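Local coordinates for geranyltranstransferase (Stenotrophomonas maltophilia, PDB 7LBJ), which probably catalyses the condensation of isopentenyl diphosphate with allylic diphosphates in isoprenoid biosynthesis, with magnesium as cofactor, at residues A194-M197 with G198-G202; E206-L209 with A210-D213; A140-R143 with V144-Q148; Y281-E284 with A285-L288. All coordinates share one frame; numbering follows the deposited sequence.

How the interactions relate
Along the chain the order is interaction 3, interaction 1, interaction 2, interaction 4. They lie on helices 140-154, 176-201, 206-233 and the loop leading into helix 286-297, all in the helical polyprenyl synthetase fold. Interaction 1 sits between two neighbours: its centre is about 10 Å from that of interaction 2 and about 11 Å from that of interaction 3. It touches both, through Ala199 on Leu209 and Leu200 on Leu142. Interaction 4 meets interaction 2 at the Tyr281 hydroxyl. Interactions 3 and 4 are farthest apart, about 26 Å between centres. The row runs from the dimer contact at helix 140-154 to the C-terminal helix.

Interaction 1 (A194-M197 with G198-G202); sequences AVRM and GALCG
Residues Ala194-Met197 bond to Gly198-Cys201 by four successive i to i+4 backbone hydrogen bonds, from Gly198 N to Ala194 O (N-H...O angle 172°) through to Cys201 N to Met197 O at 2.9 Å. This is the last part of α-helix 176-201, one of the helices of the all-α polyprenyl synthetase fold. One further bond, Gly202 N to Gly198 O at 3.0 Å, carries the pattern to the helix end.

The main side-chain contact is between Arg196 and Leu200. Arg196 is extended, with CG opposite the backbone N (chi1 175°), and its shaft passes Leu200 at a slant. Leu200 CD1 lies 3.9 Å from Arg196 NE and 4.0 Å from Arg196 CG. Leu200 CD2 sits over one face of the guanidinium. Arg196 NE bonds to Thr149 OG1 of helix 140-154, while NH1 lies beside Leu209. Leu200 CG, the branch point, lies 3.3 Å from Arg196 O, the same oxygen that accepts the Leu200 N-H at 2.8 Å.

Met197 faces helix 140-154, where it packs on Cys146 and Thr149. Ala199 packs on Leu209 of helix 206-233 and Ser63 of helix 55-65. Val195 O accepts from Ala199 N at 3.1 Å and also from the hydroxyl OG of Ser63.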
loop_
_atom_site.group_PDB
_atom_site.type_symbol
_atom_site.label_atom_id
_atom_site.label_comp_id
_atom_site.label_asym_id
_atom_site.label_seq_id
_atom_site.Cartn_x
_atom_site.Cartn_y
_atom_site.Cartn_z
ATOM N N ALA A 194 -5.527 -14.989 2.006
ATOM C CA ALA A 194 -6.891 -14.924 2.511
ATOM C C ALA A 194 -7.175 -16.108 3.423
ATOM O O ALA A 194 -7.677 -15.935 4.539
ATOM C CB ALA A 194 -7.894 -14.877 1.359
ATOM N N VAL A 195 -6.804 -17.315 2.985
ATOM C CA VAL A 195 -7.023 -18.496 3.822
ATOM C C VAL A 195 -6.190 -18.412 5.098
ATOM O O VAL A 195 -6.669 -18.740 6.191
ATOM C CB VAL A 195 -6.712 -19.768 3.016
ATOM C CG1 VAL A 195 -6.646 -21.018 3.941
ATOM C CG2 VAL A 195 -7.766 -19.927 1.888
ATOM N N ARG A 196 -4.929 -17.979 4.986
ATOM C CA ARG A 196 -4.085 -17.911 6.179
ATOM C C ARG A 196 -4.644 -16.924 7.194
ATOM O O ARG A 196 -4.622 -17.190 8.405
ATOM C CB ARG A 196 -2.653 -17.532 5.791
ATOM C CG ARG A 196 -1.758 -17.322 6.997
ATOM C CD ARG A 196 -0.315 -17.001 6.574
ATOM N NE ARG A 196 0.474 -16.582 7.725
ATOM C CZ ARG A 196 1.050 -17.415 8.576
ATOM N NH1 ARG A 196 0.996 -18.728 8.403
ATOM N NH2 ARG A 196 1.717 -16.919 9.618
ATOM N N MET A 197 -5.124 -15.762 6.729
ATOM C CA MET A 197 -5.609 -14.747 7.664
ATOM C C MET A 197 -6.864 -15.202 8.379
ATOM O O MET A 197 -7.002 -14.990 9.591
ATOM C CB MET A 197 -5.839 -13.421 6.938
ATOM C CG MET A 197 -4.490 -12.846 6.429
ATOM S SD MET A 197 -4.680 -11.596 5.138
ATOM C CE MET A 197 -5.032 -10.282 6.226
ATOM N N GLY A 198 -7.799 -15.827 7.650
ATOM C CA GLY A 198 -8.975 -16.369 8.310
ATOM C C GLY A 198 -8.610 -17.374 9.382
ATOM O O GLY A 198 -9.191 -17.375 10.470
ATOM N N ALA A 199 -7.620 -18.224 9.096
ATOM C CA ALA A 199 -7.217 -19.239 10.060
ATOM C C ALA A 199 -6.469 -18.613 11.228
ATOM O O ALA A 199 -6.633 -19.048 12.372
ATOM C CB ALA A 199 -6.356 -20.306 9.379
ATOM N N LEU A 200 -5.645 -17.586 10.959
ATOM C CA LEU A 200 -5.008 -16.867 12.064
ATOM C C LEU A 200 -6.053 -16.253 12.987
ATOM O O LEU A 200 -5.918 -16.310 14.216
ATOM C CB LEU A 200 -4.084 -15.779 11.531
ATOM C CG LEU A 200 -2.768 -16.260 10.938
ATOM C CD1 LEU A 200 -2.065 -15.076 10.284
ATOM C CD2 LEU A 200 -1.908 -16.856 12.044
ATOM N N CYS A 201 -7.104 -15.659 12.416
ATOM C CA CYS A 201 -8.131 -15.076 13.278
ATOM C C CYS A 201 -8.871 -16.165 14.046
ATOM O O CYS A 201 -9.394 -15.909 15.139
ATOM C CB CYS A 201 -9.098 -14.222 12.457
ATOM S SG CYS A 201 -8.375 -12.720 11.774
ATOM N N GLY A 202 -8.925 -17.376 13.491
ATOM C CA GLY A 202 -9.431 -18.556 14.161
ATOM C C GLY A 202 -8.474 -19.180 15.154
ATOM O O GLY A 202 -8.805 -20.199 15.766
#

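Interaction 2 (E206-L209 with A210-D213); sequences EPQL and AQLD. With EDO (1,2-ethanediol), chain F.
Glu206-Leu209 and Ala210-Asp213 are the first two turns of α-helix 206-233 in the polyprenyl synthetase fold. Four i to i+4 bonds hold them, among them Ala210 N to Glu206 O at 2.9 Å and Leu212 N to Gln208 O at 3.0 Å. Pro207 suits the first turn, where backbone nitrogens have no helix carbonyl behind them to bond.

Gln208 and Gln211 meet at the surface. Gln208 CG is 4.1 Å from Gln211 OE1, and the two amide planes stand 85° apart. Both amides turn to the same group: Gln208 NE2 and Gln211 OE1 each hydrogen-bond the hydroxyl of Tyr281. That shared partner probably holds both amide ends and ties this helix start to the loop before helix 286-297.

Leu212 supplies the buried side. Its CG packs 3.2 Å from Gln208 O and its CD1 3.7 Å from the same oxygen. Leu212 CB packs on Val195 and its CD1 on Ala199 of helix 176-201, while CD2 points toward Tyr281 and Leu288.

Asp213 is the last residue of the segment. A chi1 of -170° swings its carboxylate away from the first turn. There Asp213 OD2 forms a salt bridge with Arg192 NH2. The same OD2 accepts a hydrogen bond of 2.5 Å from O2 of a 1,2-ethanediol molecule, probably taken up from the crystallisation liquor.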
loop_
_atom_site.group_PDB
_atom_site.type_symbol
_atom_site.label_atom_id
_atom_site.label_comp_id
_atom_site.label_asym_id
_atom_site.label_seq_id
_atom_site.Cartn_x
_atom_site.Cartn_y
_atom_site.Cartn_z
ATOM N N GLU A 206 0.361 -23.810 13.668
ATOM C CA GLU A 206 1.153 -23.911 12.442
ATOM C C GLU A 206 0.869 -25.154 11.608
ATOM O O GLU A 206 0.834 -25.026 10.368
ATOM C CB GLU A 206 2.648 -23.831 12.779
ATOM C CG GLU A 206 2.936 -23.079 14.051
ATOM C CD GLU A 206 4.418 -22.910 14.285
ATOM O OE1 GLU A 206 5.125 -22.708 13.279
ATOM O OE2 GLU A 206 4.866 -22.979 15.463
ATOM N N PRO A 207 0.692 -26.360 12.177
ATOM C CA PRO A 207 0.421 -27.516 11.308
ATOM C C PRO A 207 -0.872 -27.374 10.544
ATOM O O PRO A 207 -0.936 -27.717 9.363
ATOM C CB PRO A 207 0.386 -28.694 12.291
ATOM C CG PRO A 207 1.250 -28.253 13.405
ATOM C CD PRO A 207 0.947 -26.794 13.566
ATOM N N GLN A 208 -1.910 -26.849 11.188
ATOM C CA GLN A 208 -3.150 -26.609 10.478
ATOM C C GLN A 208 -3.024 -25.460 9.485
ATOM O O GLN A 208 -3.664 -25.475 8.428
ATOM C CB GLN A 208 -4.249 -26.318 11.478
ATOM C CG GLN A 208 -5.567 -26.632 10.930
ATOM C CD GLN A 208 -6.608 -26.675 12.000
ATOM O OE1 GLN A 208 -6.336 -26.357 13.168
ATOM N NE2 GLN A 208 -7.824 -27.069 11.617
ATOM N N LEU A 209 -2.226 -24.443 9.804
ATOM C CA LEU A 209 -1.979 -23.397 8.816
ATOM C C LEU A 209 -1.314 -23.975 7.579
ATOM O O LEU A 209 -1.661 -23.606 6.451
ATOM C CB LEU A 209 -1.117 -22.274 9.420
ATOM C CG LEU A 209 -1.869 -21.469 10.479
ATOM C CD1 LEU A 209 -0.923 -20.623 11.275
ATOM C CD2 LEU A 209 -2.890 -20.582 9.772
ATOM N N ALA A 210 -0.349 -24.888 7.768
ATOM C CA ALA A 210 0.352 -25.458 6.622
ATOM C C ALA A 210 -0.572 -26.334 5.792
ATOM O O ALA A 210 -0.510 -26.343 4.557
ATOM C CB ALA A 210 1.562 -26.261 7.105
ATOM N N GLN A 211 -1.428 -27.097 6.452
ATOM C CA GLN A 211 -2.391 -27.918 5.721
ATOM C C GLN A 211 -3.337 -27.051 4.881
ATOM O O GLN A 211 -3.572 -27.319 3.692
ATOM C CB GLN A 211 -3.154 -28.767 6.736
ATOM C CG GLN A 211 -4.311 -29.582 6.190
ATOM C CD GLN A 211 -5.120 -30.144 7.345
ATOM O OE1 GLN A 211 -5.854 -29.414 7.996
ATOM N NE2 GLN A 211 -4.930 -31.417 7.651
ATOM N N LEU A 212 -3.892 -26.001 5.489
ATOM C CA LEU A 212 -4.787 -25.104 4.761
ATOM C C LEU A 212 -4.054 -24.352 3.665
ATOM O O LEU A 212 -4.652 -24.011 2.634
ATOM C CB LEU A 212 -5.433 -24.104 5.722
ATOM C CG LEU A 212 -6.331 -24.805 6.726
ATOM C CD1 LEU A 212 -6.911 -23.828 7.723
ATOM C CD2 LEU A 212 -7.460 -25.584 5.993
ATOM N N ASP A 213 -2.771 -24.071 3.868
ATOM C CA ASP A 213 -2.004 -23.414 2.820
ATOM C C ASP A 213 -1.871 -24.313 1.605
ATOM O O ASP A 213 -1.919 -23.836 0.467
ATOM C CB ASP A 213 -0.634 -23.013 3.348
ATOM C CG ASP A 213 0.109 -22.113 2.387
ATOM O OD1 ASP A 213 -0.441 -21.056 2.023
ATOM O OD2 ASP A 213 1.242 -22.456 1.996
HETATM C C1 EDO F . 2.491 -26.337 -0.348
HETATM O O1 EDO F . 1.500 -27.361 -0.129
HETATM C C2 EDO F . 1.890 -24.975 -0.057
HETATM O O2 EDO F . 2.053 -24.739 1.347
#

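Interaction 3 (A140-R143 with V144-Q148); sequences ATLR and VACLQ
The flat guanidinium of Arg143 is gripped by backbone carbonyls, while Arg143 O accepts the N-H of Leu147 across the contact at 2.9 Å from Leu147 N. A bend at chi3 (-97°) carries the guanidinium back toward the start of the helix. There NH1 bonds to Ala134 O, and NE makes a weak bond to Leu138 O. These partners lie at the end of helix 115-134 and in the loop that follows, so the arginine ties that turn to the helix it precedes.

The Leu147 bond is the last of four i to i+4 backbone bonds across the contact. The first runs from Val144 N to Ala140 O at 2.9 Å. Val144 CG2 also lies 3.5 Å from Ala140 O. The segments form the first turns of α-helix 140-154 in the polyprenyl synthetase fold. The outer face of these turns belongs to a dimer interface, as in other enzymes of this family. Ala140 packs on Thr141 of the second subunit, Arg143 on Val144 of that subunit, and Val144 on its Arg143. The reciprocal pairs are consistent with the same turn meeting its copy.

On the inner face, Leu142 CD1 touches Cys146 SG at 4.1 Å, the methyl branch lying alongside the sulfur. Cys146 in turn packs on Cys201 of helix 176-201. Leu147 faces Phe130 and Leu133 of helix 115-134. Its CD1 is pressed against the backbone, 3.2 Å from Arg143 O, and its chi2 of 146° lies off the staggered position.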
loop_
_atom_site.group_PDB
_atom_site.type_symbol
_atom_site.label_atom_id
_atom_site.label_comp_id
_atom_site.label_asym_id
_atom_site.label_seq_id
_atom_site.Cartn_x
_atom_site.Cartn_y
_atom_site.Cartn_z
ATOM N N ALA A 140 -2.996 -7.015 19.316
ATOM C CA ALA A 140 -1.971 -6.457 18.442
ATOM C C ALA A 140 -1.159 -7.555 17.756
ATOM O O ALA A 140 -0.802 -7.419 16.578
ATOM C CB ALA A 140 -1.051 -5.523 19.237
ATOM N N THR A 141 -0.861 -8.656 18.465
ATOM C CA THR A 141 -0.074 -9.731 17.848
ATOM C C THR A 141 -0.801 -10.330 16.653
ATOM O O THR A 141 -0.176 -10.686 15.645
ATOM C CB THR A 141 0.245 -10.839 18.858
ATOM O OG1 THR A 141 -0.972 -11.329 19.448
ATOM C CG2 THR A 141 1.193 -10.347 19.945
ATOM N N LEU A 142 -2.128 -10.447 16.745
ATOM C CA LEU A 142 -2.897 -10.957 15.617
ATOM C C LEU A 142 -2.931 -9.952 14.471
ATOM O O LEU A 142 -2.787 -10.334 13.306
ATOM C CB LEU A 142 -4.314 -11.335 16.073
ATOM C CG LEU A 142 -5.276 -11.809 14.967
ATOM C CD1 LEU A 142 -4.656 -12.994 14.219
ATOM C CD2 LEU A 142 -6.668 -12.186 15.528
ATOM N N ARG A 143 -3.125 -8.662 14.766
ATOM C CA ARG A 143 -3.117 -7.689 13.676
ATOM C C ARG A 143 -1.776 -7.687 12.968
ATOM O O ARG A 143 -1.720 -7.612 11.738
ATOM C CB ARG A 143 -3.424 -6.280 14.193
ATOM C CG ARG A 143 -4.883 -6.060 14.611
ATOM C CD ARG A 143 -5.035 -4.633 15.157
ATOM N NE ARG A 143 -4.965 -4.595 16.615
ATOM C CZ ARG A 143 -5.010 -3.481 17.339
ATOM N NH1 ARG A 143 -4.984 -2.282 16.772
ATOM N NH2 ARG A 143 -5.100 -3.571 18.664
ATOM N N VAL A 144 -0.679 -7.767 13.733
ATOM C CA VAL A 144 0.652 -7.790 13.125
ATOM C C VAL A 144 0.820 -9.017 12.240
ATOM O O VAL A 144 1.354 -8.926 11.128
ATOM C CB VAL A 144 1.743 -7.721 14.213
ATOM C CG1 VAL A 144 3.068 -8.260 13.696
ATOM C CG2 VAL A 144 1.892 -6.292 14.701
ATOM N N ALA A 145 0.362 -10.182 12.707
ATOM C CA ALA A 145 0.503 -11.394 11.902
ATOM C C ALA A 145 -0.303 -11.296 10.608
ATOM O O ALA A 145 0.139 -11.772 9.551
ATOM C CB ALA A 145 0.063 -12.624 12.707
ATOM N N CYS A 146 -1.495 -10.694 10.676
ATOM C CA CYS A 146 -2.283 -10.513 9.462
ATOM C C CYS A 146 -1.619 -9.519 8.524
ATOM O O CYS A 146 -1.624 -9.718 7.305
ATOM C CB CYS A 146 -3.700 -10.052 9.816
ATOM S SG CYS A 146 -4.690 -11.376 10.484
ATOM N N LEU A 147 -1.083 -8.421 9.074
ATOM C CA LEU A 147 -0.418 -7.414 8.254
ATOM C C LEU A 147 0.836 -7.963 7.595
ATOM O O LEU A 147 1.093 -7.672 6.423
ATOM C CB LEU A 147 -0.056 -6.190 9.087
ATOM C CG LEU A 147 -1.209 -5.226 9.381
ATOM C CD1 LEU A 147 -1.042 -4.607 10.760
ATOM C CD2 LEU A 147 -1.233 -4.140 8.349
ATOM N N GLN A 148 1.639 -8.743 8.326
ATOM C CA GLN A 148 2.787 -9.381 7.692
ATOM C C GLN A 148 2.336 -10.274 6.546
ATOM O O GLN A 148 2.958 -10.301 5.468
ATOM C CB GLN A 148 3.558 -10.218 8.712
ATOM C CG GLN A 148 4.212 -9.445 9.841
ATOM C CD GLN A 148 4.784 -10.375 10.893
ATOM O OE1 GLN A 148 4.092 -11.257 11.396
ATOM N NE2 GLN A 148 6.045 -10.199 11.212
#

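Interaction 4 (Y281-E284 with A285-L288); sequences YGEE and ADAL
Tyr281 and Ala285 make the tight side of this contact, with CB to CB only 3.5 Å apart, where a loop leads into C-terminal α-helix 286-297 of the polyprenyl synthetase fold. The methyl of Ala285 approaches the Tyr281 ring obliquely. Leu66 touches both residues, and Ala285 is buried. The ring points on to helix 206-233.

The turn itself is closed by i to i+3 backbone bonds. Ala285 N gives one to Gly282 O at 3.0 Å, nearly straight at 167°, and Asp286 N gives another to Glu283 O. Glu284 is folded back on the loop. Its CG sits between the backbone N and the carbonyl carbon (chi1 70°), the crowded position, and chi2 bends the chain further. That brings Glu284 OE2 within 3.1 Å of Gly282 N, which bonds to it from above the carboxylate plane. The same OE2 lies at the edge of the Tyr281 ring, in its plane.

The other side is looser. Glu283 and Asp286 bring like charges near each other, with Glu283 OE1 4.7 Å from Asp286 OD2 and the two carboxylate planes 15° apart. A salt bridge from Asp286 OD1 to Arg289 NH1 probably eases this. Along the backbone, two waters bridge pairs four residues apart in place of direct bonds. One donates to Glu283 O at 2.9 Å and accepts from Ala287 N at 2.9 Å. The other donates to Glu284 O at 2.8 Å and accepts from Leu288 N at 3.0 Å.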
loop_
_atom_site.group_PDB
_atom_site.type_symbol
_atom_site.label_atom_id
_atom_site.label_comp_id
_atom_site.label_asym_id
_atom_site.label_seq_id
_atom_site.Cartn_x
_atom_site.Cartn_y
_atom_site.Cartn_z
ATOM N N TYR A 281 -12.158 -33.317 7.892
ATOM C CA TYR A 281 -12.997 -32.359 8.593
ATOM C C TYR A 281 -14.464 -32.759 8.503
ATOM O O TYR A 281 -14.889 -33.484 7.599
ATOM C CB TYR A 281 -12.839 -30.961 8.001
ATOM C CG TYR A 281 -11.513 -30.275 8.286
ATOM C CD1 TYR A 281 -10.419 -30.467 7.449
ATOM C CD2 TYR A 281 -11.365 -29.406 9.370
ATOM C CE1 TYR A 281 -9.210 -29.848 7.695
ATOM C CE2 TYR A 281 -10.158 -28.769 9.615
ATOM C CZ TYR A 281 -9.087 -28.998 8.772
ATOM O OH TYR A 281 -7.875 -28.380 8.995
ATOM N N GLY A 282 -15.248 -32.257 9.451
ATOM C CA GLY A 282 -16.686 -32.390 9.410
ATOM C C GLY A 282 -17.305 -31.253 8.623
ATOM O O GLY A 282 -16.660 -30.607 7.790
ATOM N N GLU A 283 -18.578 -30.989 8.924
ATOM C CA GLU A 283 -19.347 -30.005 8.171
ATOM C C GLU A 283 -18.746 -28.619 8.229
ATOM O O GLU A 283 -19.058 -27.793 7.370
ATOM C CB GLU A 283 -20.780 -29.926 8.693
ATOM C CG GLU A 283 -21.735 -30.815 7.957
ATOM C CD GLU A 283 -23.100 -30.768 8.572
ATOM O OE1 GLU A 283 -23.720 -29.685 8.542
ATOM O OE2 GLU A 283 -23.531 -31.803 9.113
ATOM N N GLU A 284 -17.913 -28.340 9.231
ATOM C CA GLU A 284 -17.318 -27.018 9.346
ATOM C C GLU A 284 -16.452 -26.675 8.140
ATOM O O GLU A 284 -16.232 -25.492 7.878
ATOM C CB GLU A 284 -16.506 -26.909 10.644
ATOM C CG GLU A 284 -15.202 -27.741 10.682
ATOM C CD GLU A 284 -15.384 -29.219 11.053
ATOM O OE1 GLU A 284 -16.531 -29.695 11.165
ATOM O OE2 GLU A 284 -14.357 -29.917 11.222
ATOM N N ALA A 285 -15.970 -27.669 7.390
ATOM C CA ALA A 285 -15.198 -27.396 6.182
ATOM C C ALA A 285 -16.050 -27.335 4.916
ATOM O O ALA A 285 -15.486 -27.160 3.829
ATOM C CB ALA A 285 -14.098 -28.448 5.989
ATOM N N ASP A 286 -17.383 -27.463 5.019
ATOM C CA ASP A 286 -18.203 -27.472 3.809
ATOM C C ASP A 286 -18.117 -26.161 3.039
ATOM O O ASP A 286 -18.215 -26.167 1.805
ATOM C CB ASP A 286 -19.667 -27.796 4.142
ATOM C CG ASP A 286 -19.920 -29.291 4.275
ATOM O OD1 ASP A 286 -19.026 -30.087 3.916
ATOM O OD2 ASP A 286 -21.014 -29.677 4.724
ATOM N N ALA A 287 -17.959 -25.024 3.732
ATOM C CA ALA A 287 -17.827 -23.754 3.022
ATOM C C ALA A 287 -16.539 -23.724 2.201
ATOM O O ALA A 287 -16.558 -23.382 1.011
ATOM C CB ALA A 287 -17.877 -22.584 4.006
ATOM N N LEU A 288 -15.411 -24.098 2.807
ATOM C CA LEU A 288 -14.173 -24.170 2.032
ATOM C C LEU A 288 -14.310 -25.164 0.887
ATOM O O LEU A 288 -13.859 -24.897 -0.234
ATOM C CB LEU A 288 -12.992 -24.559 2.924
ATOM C CG LEU A 288 -12.296 -23.457 3.714
ATOM C CD1 LEU A 288 -11.162 -24.062 4.521
ATOM C CD2 LEU A 288 -11.760 -22.379 2.775
HETATM O O HOH W 1 -19.202 -25.059 6.368
HETATM O O HOH W 2 -15.189 -23.897 5.839
#